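PDB 4ZWV: putative aminotransferase from Actinomadura melliaura, which probably transfers amino groups with pyridoxal 5'-phosphate as cofactor, as a putative sugar aminotransferase in making the aminopentose of the indolocarbazole AT2433. Local coordinates for residues 76-81 and 117-122; 103-108 and 340-345; 135-140 and 287-292; 62-67 and 198-203; 130-135 and 293-298. One frame throughout, in Å; residues are numbered along the deposited sequence. Where two conformers were deposited one is given.

Contact 1: 76-81 and 117-122; sequences EVLSTP and RKISPA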
# COMPACT_ATOMS: atom_id res chain seq x y z
N GLU A 76 3.78 -19.32 13.71
CA GLU A 76 2.51 -19.00 14.31
C GLU A 76 2.43 -17.56 14.81
O GLU A 76 3.30 -17.11 15.55
CB GLU A 76 2.25 -19.98 15.46
CG GLU A 76 1.10 -19.66 16.36
CD GLU A 76 1.01 -20.65 17.50
OE1 GLU A 76 0.13 -21.54 17.45
OE2 GLU A 76 1.84 -20.57 18.44
N VAL A 77 1.39 -16.85 14.41
CA VAL A 77 1.11 -15.55 15.02
C VAL A 77 -0.22 -15.68 15.75
O VAL A 77 -1.20 -16.11 15.16
CB VAL A 77 1.03 -14.41 13.99
CG1 VAL A 77 0.73 -13.09 14.70
CG2 VAL A 77 2.35 -14.32 13.22
N LEU A 78 -0.22 -15.31 17.03
CA LEU A 78 -1.43 -15.38 17.84
C LEU A 78 -2.21 -14.08 17.70
O LEU A 78 -1.66 -12.99 17.82
CB LEU A 78 -1.06 -15.64 19.30
CG LEU A 78 -0.45 -17.01 19.54
CD1 LEU A 78 0.35 -17.10 20.85
CD2 LEU A 78 -1.58 -18.00 19.57
N SER A 79 -3.51 -14.19 17.43
CA SER A 79 -4.34 -13.03 17.16
C SER A 79 -5.78 -13.40 17.47
O SER A 79 -6.14 -14.57 17.41
CB SER A 79 -4.18 -12.60 15.70
OG SER A 79 -4.86 -11.39 15.43
N THR A 80 -6.60 -12.41 17.81
CA THR A 80 -8.03 -12.67 18.01
C THR A 80 -8.78 -12.38 16.71
O THR A 80 -8.32 -11.58 15.88
CB THR A 80 -8.63 -11.83 19.17
OG1 THR A 80 -9.78 -12.49 19.69
CG2 THR A 80 -9.04 -10.45 18.70
N PRO A 81 -9.92 -13.05 16.49
CA PRO A 81 -10.69 -12.77 15.28
C PRO A 81 -11.65 -11.60 15.42
O PRO A 81 -12.24 -11.21 14.41
CB PRO A 81 -11.47 -14.07 15.05
CG PRO A 81 -11.60 -14.68 16.40
CD PRO A 81 -10.42 -14.23 17.23
N ARG A 117 -2.11 -19.83 27.41
CA ARG A 117 -2.24 -21.26 27.12
C ARG A 117 -1.81 -21.62 25.70
O ARG A 117 -1.43 -22.76 25.43
CB ARG A 117 -3.68 -21.73 27.34
CG ARG A 117 -4.12 -21.76 28.80
CD ARG A 117 -5.46 -22.46 28.95
NE ARG A 117 -6.51 -21.84 28.16
CZ ARG A 117 -7.41 -20.99 28.64
NH1 ARG A 117 -7.41 -20.65 29.93
NH2 ARG A 117 -8.33 -20.49 27.83
N LYS A 118 -1.87 -20.65 24.78
CA LYS A 118 -1.63 -20.97 23.37
C LYS A 118 -0.24 -20.61 22.86
O LYS A 118 0.12 -20.96 21.74
CB LYS A 118 -2.71 -20.30 22.52
CG LYS A 118 -4.04 -21.03 22.64
CD LYS A 118 -5.16 -20.27 21.96
CE LYS A 118 -6.40 -21.16 21.88
NZ LYS A 118 -7.61 -20.39 21.46
N ILE A 119 0.55 -19.92 23.67
CA ILE A 119 1.95 -19.70 23.30
C ILE A 119 2.64 -21.06 23.24
O ILE A 119 2.47 -21.90 24.13
CB ILE A 119 2.65 -18.76 24.29
CG1 ILE A 119 2.06 -17.36 24.17
CG2 ILE A 119 4.16 -18.74 24.05
CD1 ILE A 119 2.54 -16.40 25.24
N SER A 120 3.39 -21.29 22.17
CA SER A 120 3.96 -22.61 21.91
C SER A 120 5.36 -22.44 21.31
O SER A 120 5.76 -21.32 21.00
CB SER A 120 3.06 -23.41 20.95
OG SER A 120 3.22 -22.96 19.63
N PRO A 121 6.09 -23.56 21.14
CA PRO A 121 7.39 -23.45 20.46
C PRO A 121 7.29 -22.87 19.04
O PRO A 121 8.30 -22.42 18.52
CB PRO A 121 7.88 -24.90 20.43
CG PRO A 121 7.26 -25.52 21.63
CD PRO A 121 5.90 -24.90 21.73
N ALA A 122 6.10 -22.85 18.45
CA ALA A 122 5.93 -22.29 17.11
C ALA A 122 5.57 -20.80 17.10
O ALA A 122 5.48 -20.20 16.03
CB ALA A 122 4.85 -23.07 16.34
O HOH W 1 -0.75 -22.60 19.89

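Contact 2: 103-108 and 340-345; sequences VDPATL and LDSVYD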
# COMPACT_ATOMS: atom_id res chain seq x y z
N VAL A 103 -11.74 -14.24 23.10
CA VAL A 103 -12.07 -12.90 23.55
C VAL A 103 -12.61 -12.93 24.98
O VAL A 103 -13.39 -13.81 25.33
CB VAL A 103 -13.11 -12.28 22.60
CG1 VAL A 103 -13.61 -10.95 23.12
CG2 VAL A 103 -12.52 -12.11 21.19
N ASP A 104 -12.18 -11.97 25.80
CA ASP A 104 -12.74 -11.79 27.13
C ASP A 104 -14.13 -11.14 27.00
O ASP A 104 -14.23 -10.01 26.53
CB ASP A 104 -11.81 -10.91 27.98
CG ASP A 104 -12.33 -10.69 29.40
OD1 ASP A 104 -13.41 -11.19 29.74
OD2 ASP A 104 -11.64 -10.00 30.17
N PRO A 105 -15.19 -11.86 27.40
CA PRO A 105 -16.55 -11.30 27.26
C PRO A 105 -16.75 -9.99 28.01
O PRO A 105 -17.61 -9.20 27.62
CB PRO A 105 -17.44 -12.39 27.88
CG PRO A 105 -16.64 -13.64 27.79
CD PRO A 105 -15.20 -13.22 27.95
N ALA A 106 -15.96 -9.75 29.05
CA ALA A 106 -16.12 -8.54 29.86
C ALA A 106 -15.52 -7.29 29.23
O ALA A 106 -15.87 -6.17 29.61
CB ALA A 106 -15.51 -8.76 31.25
N THR A 107 -14.61 -7.47 28.27
CA THR A 107 -13.91 -6.33 27.66
C THR A 107 -14.00 -6.27 26.14
O THR A 107 -13.74 -5.23 25.55
CB THR A 107 -12.41 -6.35 28.02
OG1 THR A 107 -11.80 -7.54 27.49
CG2 THR A 107 -12.20 -6.31 29.53
N LEU A 108 -14.33 -7.41 25.53
CA LEU A 108 -14.27 -7.61 24.07
C LEU A 108 -12.86 -7.40 23.52
O LEU A 108 -12.69 -7.06 22.35
CB LEU A 108 -15.27 -6.70 23.34
CG LEU A 108 -16.73 -6.88 23.78
CD1 LEU A 108 -17.68 -6.11 22.85
CD2 LEU A 108 -17.14 -8.35 23.86
N LEU A 340 -15.82 -15.77 22.85
CA LEU A 340 -16.38 -14.98 21.76
C LEU A 340 -17.79 -15.46 21.41
O LEU A 340 -18.68 -14.64 21.18
CB LEU A 340 -15.46 -15.05 20.54
CG LEU A 340 -15.91 -14.27 19.30
CD1 LEU A 340 -16.27 -12.83 19.69
CD2 LEU A 340 -14.82 -14.29 18.24
N ASP A 341 -17.99 -16.77 21.37
CA ASP A 341 -19.32 -17.33 21.09
C ASP A 341 -20.37 -16.77 22.06
O ASP A 341 -21.51 -16.54 21.67
CB ASP A 341 -19.32 -18.86 21.17
CG ASP A 341 -18.52 -19.53 20.06
OD1 ASP A 341 -18.25 -18.88 19.03
OD2 ASP A 341 -18.18 -20.72 20.23
N SER A 342 -19.98 -16.56 23.31
CA SER A 342 -20.95 -16.16 24.33
C SER A 342 -21.39 -14.70 24.20
O SER A 342 -22.38 -14.30 24.83
CB SER A 342 -20.39 -16.40 25.74
OG SER A 342 -19.44 -15.41 26.10
N VAL A 343 -20.68 -13.92 23.39
CA VAL A 343 -21.04 -12.51 23.22
C VAL A 343 -21.30 -12.09 21.76
O VAL A 343 -21.85 -11.01 21.52
CB VAL A 343 -19.96 -11.57 23.80
CG1 VAL A 343 -19.90 -11.70 25.31
CG2 VAL A 343 -18.59 -11.86 23.17
N TYR A 344 -20.90 -12.91 20.80
CA TYR A 344 -20.92 -12.46 19.41
C TYR A 344 -22.33 -12.20 18.86
O TYR A 344 -22.50 -11.36 17.98
CB TYR A 344 -20.19 -13.46 18.51
CG TYR A 344 -20.02 -12.96 17.10
CD1 TYR A 344 -19.21 -11.87 16.81
CD2 TYR A 344 -20.68 -13.59 16.04
CE1 TYR A 344 -19.05 -11.41 15.52
CE2 TYR A 344 -20.53 -13.13 14.74
CZ TYR A 344 -19.72 -12.04 14.49
OH TYR A 344 -19.56 -11.60 13.19
N ASP A 345 -23.33 -12.90 19.39
CA ASP A 345 -24.70 -12.71 18.95
C ASP A 345 -25.40 -11.63 19.76
O ASP A 345 -26.57 -11.33 19.53
CB ASP A 345 -25.50 -14.01 19.05
CG ASP A 345 -25.05 -15.05 18.06
OD1 ASP A 345 -24.77 -14.68 16.90
OD2 ASP A 345 -24.98 -16.24 18.44

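Contact 3: 135-140 and 287-292; sequences PVDLDR and PDREGS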
# COMPACT_ATOMS: atom_id res chain seq x y z
N PRO A 135 -7.70 0.00 25.77
CA PRO A 135 -6.41 -0.70 25.80
C PRO A 135 -6.40 -2.05 26.50
O PRO A 135 -7.05 -2.26 27.52
CB PRO A 135 -5.50 0.28 26.56
CG PRO A 135 -6.16 1.62 26.40
CD PRO A 135 -7.64 1.30 26.45
N VAL A 136 -5.62 -2.95 25.91
CA VAL A 136 -5.23 -4.22 26.50
C VAL A 136 -4.39 -4.00 27.76
O VAL A 136 -3.71 -2.99 27.90
CB VAL A 136 -4.41 -5.04 25.45
CG1 VAL A 136 -3.90 -6.35 25.99
CG2 VAL A 136 -5.27 -5.29 24.19
N ASP A 137 -4.46 -4.96 28.69
CA ASP A 137 -3.64 -4.95 29.90
C ASP A 137 -2.18 -5.27 29.55
O ASP A 137 -1.74 -6.42 29.65
CB ASP A 137 -4.21 -5.97 30.89
CG ASP A 137 -3.55 -5.90 32.26
OD1 ASP A 137 -2.49 -5.25 32.44
OD2 ASP A 137 -4.11 -6.54 33.18
N LEU A 138 -1.43 -4.24 29.16
CA LEU A 138 -0.09 -4.44 28.61
C LEU A 138 0.92 -4.95 29.64
O LEU A 138 1.83 -5.70 29.28
CB LEU A 138 0.42 -3.14 27.98
CG LEU A 138 -0.35 -2.73 26.72
CD1 LEU A 138 0.11 -1.35 26.29
CD2 LEU A 138 -0.16 -3.73 25.58
N ASP A 139 0.76 -4.58 30.92
CA ASP A 139 1.68 -5.07 31.94
C ASP A 139 1.49 -6.57 32.15
O ASP A 139 2.45 -7.31 32.35
CB ASP A 139 1.49 -4.35 33.28
CG ASP A 139 1.97 -2.90 33.28
OD1 ASP A 139 2.59 -2.44 32.30
OD2 ASP A 139 1.73 -2.22 34.31
N ARG A 140 0.24 -7.01 32.13
CA ARG A 140 -0.04 -8.44 32.28
C ARG A 140 0.54 -9.22 31.10
O ARG A 140 1.16 -10.28 31.27
CB ARG A 140 -1.54 -8.69 32.39
CG ARG A 140 -1.86 -10.14 32.57
CD ARG A 140 -3.33 -10.36 32.83
NE ARG A 140 -3.62 -11.79 32.87
CZ ARG A 140 -4.83 -12.31 32.73
NH1 ARG A 140 -5.87 -11.51 32.55
NH2 ARG A 140 -5.00 -13.62 32.77
N PRO A 287 -10.31 1.77 35.53
CA PRO A 287 -9.91 3.17 35.72
C PRO A 287 -8.41 3.41 35.58
O PRO A 287 -7.98 4.55 35.78
CB PRO A 287 -10.36 3.46 37.16
CG PRO A 287 -10.24 2.14 37.84
CD PRO A 287 -10.70 1.13 36.81
N ASP A 288 -7.63 2.38 35.27
CA ASP A 288 -6.18 2.54 35.17
C ASP A 288 -5.72 2.87 33.75
O ASP A 288 -4.53 2.83 33.47
CB ASP A 288 -5.44 1.29 35.67
CG ASP A 288 -5.70 0.07 34.81
OD1 ASP A 288 -6.63 0.09 33.99
OD2 ASP A 288 -4.96 -0.93 34.95
N ARG A 289 -6.66 3.18 32.87
CA ARG A 289 -6.34 3.45 31.48
C ARG A 289 -7.39 4.37 30.88
O ARG A 289 -8.46 4.56 31.45
CB ARG A 289 -6.24 2.15 30.68
CG ARG A 289 -7.55 1.38 30.53
CD ARG A 289 -7.28 -0.08 30.15
NE ARG A 289 -6.83 -0.83 31.33
CZ ARG A 289 -6.74 -2.15 31.41
NH1 ARG A 289 -7.04 -2.92 30.36
NH2 ARG A 289 -6.37 -2.72 32.56
N GLU A 290 -7.07 4.96 29.73
CA GLU A 290 -7.98 5.88 29.08
C GLU A 290 -8.15 5.48 27.63
O GLU A 290 -7.20 5.57 26.86
CB GLU A 290 -7.48 7.32 29.19
CG GLU A 290 -8.44 8.34 28.59
CD GLU A 290 -7.99 9.78 28.81
OE1 GLU A 290 -6.80 10.08 28.56
OE2 GLU A 290 -8.82 10.60 29.25
N GLY A 291 -9.34 5.01 27.28
CA GLY A 291 -9.62 4.59 25.91
C GLY A 291 -10.08 5.73 25.03
O GLY A 291 -10.26 6.86 25.49
N SER A 292 -10.25 5.43 23.74
CA SER A 292 -10.57 6.48 22.78
C SER A 292 -11.96 6.35 22.17
O SER A 292 -12.37 7.21 21.40
CB SER A 292 -9.51 6.49 21.68
OG SER A 292 -8.26 6.86 22.25
O HOH W 2 -6.50 -5.23 33.87

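Contact 4: 62-67 and 198-203; sequences CLALRL and GLLTLP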
# COMPACT_ATOMS: atom_id res chain seq x y z
N CYS A 62 2.13 -4.78 8.16
CA CYS A 62 2.95 -5.59 7.27
C CYS A 62 4.43 -5.34 7.51
O CYS A 62 5.23 -6.28 7.61
CB CYS A 62 2.62 -5.30 5.81
SG CYS A 62 0.95 -5.85 5.33
N LEU A 63 4.79 -4.07 7.64
CA LEU A 63 6.17 -3.71 7.91
C LEU A 63 6.62 -4.23 9.28
O LEU A 63 7.71 -4.79 9.40
CB LEU A 63 6.35 -2.19 7.83
CG LEU A 63 7.71 -1.60 8.20
CD1 LEU A 63 8.82 -2.27 7.40
CD2 LEU A 63 7.69 -0.12 7.92
N ALA A 64 5.78 -4.08 10.30
CA ALA A 64 6.14 -4.58 11.63
C ALA A 64 6.44 -6.09 11.60
O ALA A 64 7.43 -6.54 12.19
CB ALA A 64 5.03 -4.27 12.63
N LEU A 65 5.61 -6.85 10.89
CA LEU A 65 5.82 -8.29 10.79
C LEU A 65 7.11 -8.60 10.03
O LEU A 65 7.84 -9.54 10.38
CB LEU A 65 4.62 -8.96 10.11
CG LEU A 65 3.37 -9.06 10.99
CD1 LEU A 65 2.16 -9.36 10.11
CD2 LEU A 65 3.53 -10.13 12.06
N ARG A 66 7.42 -7.83 9.00
CA ARG A 66 8.66 -8.09 8.25
C ARG A 66 9.89 -7.81 9.11
O ARG A 66 10.94 -8.44 8.91
CB ARG A 66 8.72 -7.26 6.97
CG ARG A 66 7.67 -7.63 5.94
CD ARG A 66 7.89 -9.01 5.32
NE ARG A 66 6.79 -9.38 4.42
CZ ARG A 66 6.76 -10.47 3.65
NH1 ARG A 66 5.70 -10.70 2.88
NH2 ARG A 66 7.79 -11.30 3.63
N LEU A 67 9.77 -6.90 10.07
CA LEU A 67 10.91 -6.55 10.92
C LEU A 67 11.28 -7.62 11.95
O LEU A 67 12.34 -7.56 12.57
CB LEU A 67 10.64 -5.22 11.63
CG LEU A 67 10.62 -3.99 10.69
CD1 LEU A 67 10.06 -2.79 11.42
CD2 LEU A 67 12.02 -3.69 10.18
N GLY A 198 -0.71 5.95 8.24
CA GLY A 198 -0.53 5.28 9.51
C GLY A 198 0.79 5.65 10.11
O GLY A 198 1.57 6.42 9.54
N LEU A 199 1.05 5.09 11.29
CA LEU A 199 2.29 5.37 12.00
C LEU A 199 2.76 4.11 12.68
O LEU A 199 2.01 3.51 13.45
CB LEU A 199 2.09 6.49 13.03
CG LEU A 199 3.38 7.04 13.63
CD1 LEU A 199 4.11 7.93 12.62
CD2 LEU A 199 3.06 7.82 14.92
N LEU A 200 3.99 3.71 12.40
CA LEU A 200 4.63 2.62 13.12
C LEU A 200 5.57 3.22 14.14
O LEU A 200 6.45 4.01 13.79
CB LEU A 200 5.39 1.72 12.15
CG LEU A 200 6.29 0.66 12.78
CD1 LEU A 200 5.45 -0.35 13.58
CD2 LEU A 200 7.05 -0.05 11.67
N THR A 201 5.38 2.88 15.41
CA THR A 201 6.32 3.36 16.43
C THR A 201 7.17 2.19 16.89
O THR A 201 6.69 1.05 16.94
CB THR A 201 5.60 4.01 17.64
OG1 THR A 201 4.96 3.01 18.44
CG2 THR A 201 4.58 5.04 17.18
N LEU A 202 8.43 2.48 17.20
CA LEU A 202 9.40 1.45 17.57
C LEU A 202 9.92 1.68 18.97
O LEU A 202 10.08 2.82 19.40
CB LEU A 202 10.59 1.42 16.59
CG LEU A 202 10.34 1.10 15.12
CD1 LEU A 202 9.45 -0.12 14.95
CD2 LEU A 202 9.77 2.31 14.37
N PRO A 203 10.22 0.58 19.67
CA PRO A 203 10.76 0.67 21.04
C PRO A 203 12.28 0.83 21.11
O PRO A 203 12.82 1.04 22.20
CB PRO A 203 10.32 -0.65 21.66
CG PRO A 203 10.28 -1.60 20.51
CD PRO A 203 9.79 -0.79 19.33

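Contact 5: 130-135 and 293-298; sequences HWTGYP and FYVYDV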
# COMPACT_ATOMS: atom_id res chain seq x y z
N HIS A 130 -6.20 -3.05 20.47
CA HIS A 130 -6.91 -2.21 21.44
C HIS A 130 -8.29 -1.89 20.86
O HIS A 130 -8.57 -0.78 20.40
CB HIS A 130 -6.11 -0.94 21.74
CG HIS A 130 -4.71 -1.20 22.21
ND1 HIS A 130 -4.43 -1.80 23.42
CD2 HIS A 130 -3.52 -0.92 21.64
CE1 HIS A 130 -3.12 -1.87 23.57
NE2 HIS A 130 -2.54 -1.35 22.50
N TRP A 131 -9.14 -2.92 20.89
CA TRP A 131 -10.36 -2.95 20.10
C TRP A 131 -11.38 -1.90 20.53
O TRP A 131 -11.67 -1.75 21.72
CB TRP A 131 -10.96 -4.35 20.19
CG TRP A 131 -12.21 -4.58 19.39
CD1 TRP A 131 -13.44 -4.94 19.87
CD2 TRP A 131 -12.35 -4.47 17.97
NE1 TRP A 131 -14.33 -5.07 18.83
CE2 TRP A 131 -13.69 -4.78 17.66
CE3 TRP A 131 -11.47 -4.13 16.94
CZ2 TRP A 131 -14.16 -4.76 16.34
CZ3 TRP A 131 -11.95 -4.11 15.63
CH2 TRP A 131 -13.28 -4.43 15.35
N THR A 132 -11.89 -1.16 19.54
CA THR A 132 -12.81 -0.01 19.71
C THR A 132 -12.20 1.14 20.51
O THR A 132 -12.90 2.10 20.83
CB THR A 132 -14.18 -0.40 20.34
OG1 THR A 132 -14.06 -0.66 21.74
CG2 THR A 132 -14.78 -1.61 19.63
N GLY A 133 -10.91 1.06 20.80
CA GLY A 133 -10.22 2.14 21.49
C GLY A 133 -9.83 1.84 22.92
O GLY A 133 -9.22 2.67 23.59
N TYR A 134 -10.18 0.64 23.40
CA TYR A 134 -9.93 0.29 24.80
C TYR A 134 -8.63 -0.50 24.95
O TYR A 134 -8.46 -1.55 24.34
CB TYR A 134 -11.10 -0.52 25.36
CG TYR A 134 -10.94 -0.86 26.83
CD1 TYR A 134 -10.93 0.15 27.79
CD2 TYR A 134 -10.81 -2.17 27.25
CE1 TYR A 134 -10.80 -0.15 29.14
CE2 TYR A 134 -10.68 -2.48 28.61
CZ TYR A 134 -10.66 -1.46 29.53
OH TYR A 134 -10.53 -1.75 30.87
N PRO A 135 -7.70 0.00 25.77
CA PRO A 135 -6.41 -0.70 25.80
C PRO A 135 -6.40 -2.05 26.50
O PRO A 135 -7.05 -2.26 27.52
CB PRO A 135 -5.50 0.28 26.56
CG PRO A 135 -6.16 1.62 26.40
CD PRO A 135 -7.64 1.30 26.45
N PHE A 293 -12.67 5.27 22.50
CA PHE A 293 -14.08 5.12 22.10
C PHE A 293 -14.36 5.41 20.63
O PHE A 293 -15.15 6.29 20.28
CB PHE A 293 -14.96 5.99 22.99
CG PHE A 293 -14.97 5.54 24.41
CD1 PHE A 293 -15.75 4.46 24.80
CD2 PHE A 293 -14.17 6.16 25.36
CE1 PHE A 293 -15.75 4.02 26.12
CE2 PHE A 293 -14.17 5.72 26.67
CZ PHE A 293 -14.97 4.65 27.05
N TYR A 294 -13.69 4.67 19.77
CA TYR A 294 -13.97 4.70 18.34
C TYR A 294 -15.47 4.48 18.12
O TYR A 294 -16.10 5.18 17.32
CB TYR A 294 -13.13 3.63 17.65
CG TYR A 294 -13.27 3.53 16.16
CD1 TYR A 294 -13.00 4.61 15.33
CD2 TYR A 294 -13.63 2.32 15.58
CE1 TYR A 294 -13.11 4.49 13.95
CE2 TYR A 294 -13.73 2.19 14.21
CZ TYR A 294 -13.47 3.28 13.41
OH TYR A 294 -13.57 3.14 12.04
N VAL A 295 -16.02 3.49 18.83
CA VAL A 295 -17.46 3.26 18.92
C VAL A 295 -17.76 2.91 20.37
O VAL A 295 -16.83 2.71 21.16
CB VAL A 295 -17.94 2.11 17.98
CG1 VAL A 295 -17.74 2.48 16.51
CG2 VAL A 295 -17.23 0.81 18.32
N TYR A 296 -19.03 2.80 20.73
CA TYR A 296 -19.43 2.45 22.09
C TYR A 296 -20.16 1.11 22.07
O TYR A 296 -21.24 0.99 21.51
CB TYR A 296 -20.32 3.55 22.69
CG TYR A 296 -20.67 3.33 24.14
CD1 TYR A 296 -19.86 3.85 25.15
CD2 TYR A 296 -21.79 2.60 24.51
CE1 TYR A 296 -20.17 3.64 26.50
CE2 TYR A 296 -22.11 2.39 25.84
CZ TYR A 296 -21.30 2.91 26.83
OH TYR A 296 -21.60 2.70 28.16
N ASP A 297 -19.54 0.09 22.66
CA ASP A 297 -20.11 -1.26 22.63
C ASP A 297 -21.04 -1.56 23.79
O ASP A 297 -20.78 -1.16 24.94
CB ASP A 297 -19.00 -2.31 22.62
CG ASP A 297 -18.34 -2.46 21.27
OD1 ASP A 297 -18.80 -1.81 20.31
OD2 ASP A 297 -17.37 -3.25 21.16
N VAL A 298 -22.12 -2.27 23.50
CA VAL A 298 -22.97 -2.87 24.53
C VAL A 298 -23.31 -4.30 24.11
O VAL A 298 -23.00 -4.72 22.99
CB VAL A 298 -24.27 -2.07 24.76
CG1 VAL A 298 -23.95 -0.66 25.26
CG2 VAL A 298 -25.11 -2.00 23.50
O HOH W 3 -17.19 -5.07 19.25
O HOH W 4 -12.54 2.96 24.18
O HOH W 5 -14.90 1.54 23.13
O HOH W 6 -15.47 -2.84 23.05
O HOH W 7 -16.61 0.23 22.66

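Contact 1: 76-81 and 117-122
Glu76 and Ala122 bring the two backbones to 5.5 Å between CA atoms, joined by one bond from Glu76 N to Ala122 O (3.0 Å, N-H...O 155°). The residues lie one strand in from the edge of the seven-stranded mixed sheet of a fold type I aminotransferase: strand 76-79 starts here, and 117-122 runs from the last residues of helix 112-118 through a turn into the parallel neighbour strand 123-129. Ser120 shapes this turn. With chi1 at 77°, its OG sits between backbone N and carbonyl carbon and accepts from Ala122 N at 3.1 Å, an ST turn. The same OG donates to Glu76 OE2 at 3.0 Å, on the syn side of the carboxylate and 34° out of its plane. In the conformer of Glu76 given, OE2 also bonds to Thr123 OG1 and OE1 to Thr99 OG1, which ties the acid to both flanking strands. Without the hydroxyl, as with an alanine here, the turn would probably lose its closing acceptor and Glu76 OE2 one of its donors. A water spans from Glu76 OE1 to Lys118 O, while the lysine's amino group turns away to a salt bridge with Asp114. Nearby, Leu78 splits its two methyls: CD2 rests on Lys118 CB at 3.9 Å, and the Leu78 and Ile119 side chains cross at about a right angle, with CD1 3.7 Å from Ile119 CG1.

Contact 2: 103-108 and 340-345
Val103, Val343 and Leu340 carry this contact, each giving up more than 50 Å² to the opposing segment. Val103 faces the helix, and its CG2 lies 4.1 Å from Leu340 CD1, the two side chains crossing obliquely where the backbones come nearest, 5.1 Å between CA atoms. One turn on, Val343 uses both branches. Its CG1, opposite the carbonyl carbon about CA-CB (chi1 -67°), is set against the Pro105 ring, 3.6 Å from CB; the Val343 and Leu108 side chains slide past each other in opposite directions, CG2 meeting Leu108 CD2 at 3.9 Å. Proline and leucine are thus two walls receiving one valine. A tight turn brings them to the same side: Asp104 OD1 accepts from Ala106 N at 3.0 Å, an Asx turn, and Asp104 O takes both Thr107 N and Leu108 N. The loop follows strand 97-100, the edge strand of the large sheet, and helix 338-344 leads into strand 347-350 of the small C-terminal sheet, so the contact joins the two domains of the fold. Ser342 brings OG to 3.7 Å from Pro105 CG, but its bond goes to Gly339 O in its own helix. The polar groups find partners in their own segments or in neighbours such as Asp102 and Lys299, so aliphatic contact passes between the two, probably resting on close fit and buried apolar surface.

Contact 3: 135-140 and 287-292
Arg289 runs past Pro135 in the opposite direction, its aliphatic part along the proline ring and its guanidinium beyond it. The contact ties the loop into helix 138-152 of the large domain, which Asp137 caps, to strand 289-290, the edge of a three-stranded antiparallel sheet. Arg289 CD lies 4.0 Å from Pro135 CD; the chain then bends at chi3 (77°), carrying NH1 round to Pro135 O at 2.9 Å. This carbonyl lies near the guanidinium plane, at its edge, while the donor is tilted 29° from the carbonyl plane. The edge carrying NE and NH2 faces Asp288, whose OD1 receives NE in a salt bridge of 2.8 Å; the bonds from NH2 to this carboxylate are weak. Asp288 is shared with Arg171. A lysine in place of Arg289 would probably be unable to reach both, so that either Pro135 O would lose its donor or Asp288 this bridge. Gly291 covers the proline further along, its CA 3.9 Å from Pro135 CD. Asp137 acts in two directions: OD1 accepts from Arg140 N, the capping bond, and from Tyr170 OH, whereas OD2 reaches Arg289 NH2 through a single water, 2.8 Å from each.

Contact 4: 62-67 and 198-203
Leu200 meets Leu63, Ala64 and Leu67 without any ring, amide or carboxylate between them, so there are no faces or edges here, just methyl branches. The setting is the large domain of a fold type I aminotransferase, where helix 57-66 lies on the seven-stranded sheet over strand 198-201, the one strand that runs antiparallel to both its neighbours. Leu200 rises from that strand, and with CG opposite the backbone N (chi1 171°) its two methyls are spread beneath one helical turn. CD1 goes to Ala64 CB at 4.1 Å. CD2 takes the other side: the Leu63 and Leu200 side chains cross at about a right angle, with 3.8 Å from Leu63 CD2 to Leu200 CD2. From one turn on, Leu67 comes tip to tip, its CD1 4.1 Å from Leu200 CD2. One leucine is therefore touched by residues i, i+1 and i+4 of segment 62-67, with Val183 of the next strand alongside. Helix 205-214 covers the far end through Leu207 and Ala211 on Leu67, and Leu237 of the second subunit packs on Cys62. The first turn of the same helix holds Gly57 and Thr58, which bind pyridoxal 5'-phosphate; the Leu200 side chain is about 8 Å from Gly57. Two residues on from Leu200, Leu202 CD1 comes to 4.5 Å from Leu67 CD1.

Contact 5: 130-135 and 293-298
Thr132 and Tyr294 meet through the bond from Tyr294 N to Thr132 O, 2.9 Å long and bent (N-H...O 135°), the donor standing 41° out of the carbonyl plane. The threonine's methyl is a second point of touch: CG2 lies 3.7 Å from Val295 CG2, the two side chains crossing at about a right angle, and 3.4 Å from Asp297 OD2. Its hydroxyl turns elsewhere. OG1 sits between backbone N and carbonyl carbon, and it donates to Trp131 O at 2.6 Å while waters donate to it. One of these continues to Asp297 OD2; another goes on to Val295 O and also accepts from Asp297 N. A further water joins Trp131 NE1 (2.9 Å) to Asp297 OD2 (2.6 Å), so this buried carboxylate is linked to the loop chiefly through solvent. Here the loop after strand 123-129 of the large sheet meets the approach to strand 296-300 of the small domain, a junction of the fold type I architecture. Gly133 lies close against Phe293, where a CB would run into Phe293 N. Further out, Ser349 fixes Asp297 OD1. His164, which binds pyridoxal 5'-phosphate, bonds to Thr132 N through ND1, stacks with the Tyr294 ring and meets the indole of Trp131 with the planes at about 35°.

In the fold
Contacts 3 and 5 are continuous: they share Pro135, their centres are about 11 Å apart, and Ser292 N probably bonds to Gly133 O at 2.9 Å. Contact 5 also touches contact 2, about 13 Å away between centres, where Leu108 packs on Asp297 and on Trp131. Contact 2 in turn meets contact 1, with Pro81 CG 3.7 Å from Leu340 CD2. Contact 4 stands apart, about 28 Å from contact 2 between centres and across the middle of the chain. Two contacts bear on the cofactor site: the Trp131 side chain of contact 5 is about 3 Å from that of His164, and the Leu63 side chain of contact 4 about 10 Å from that of Thr58.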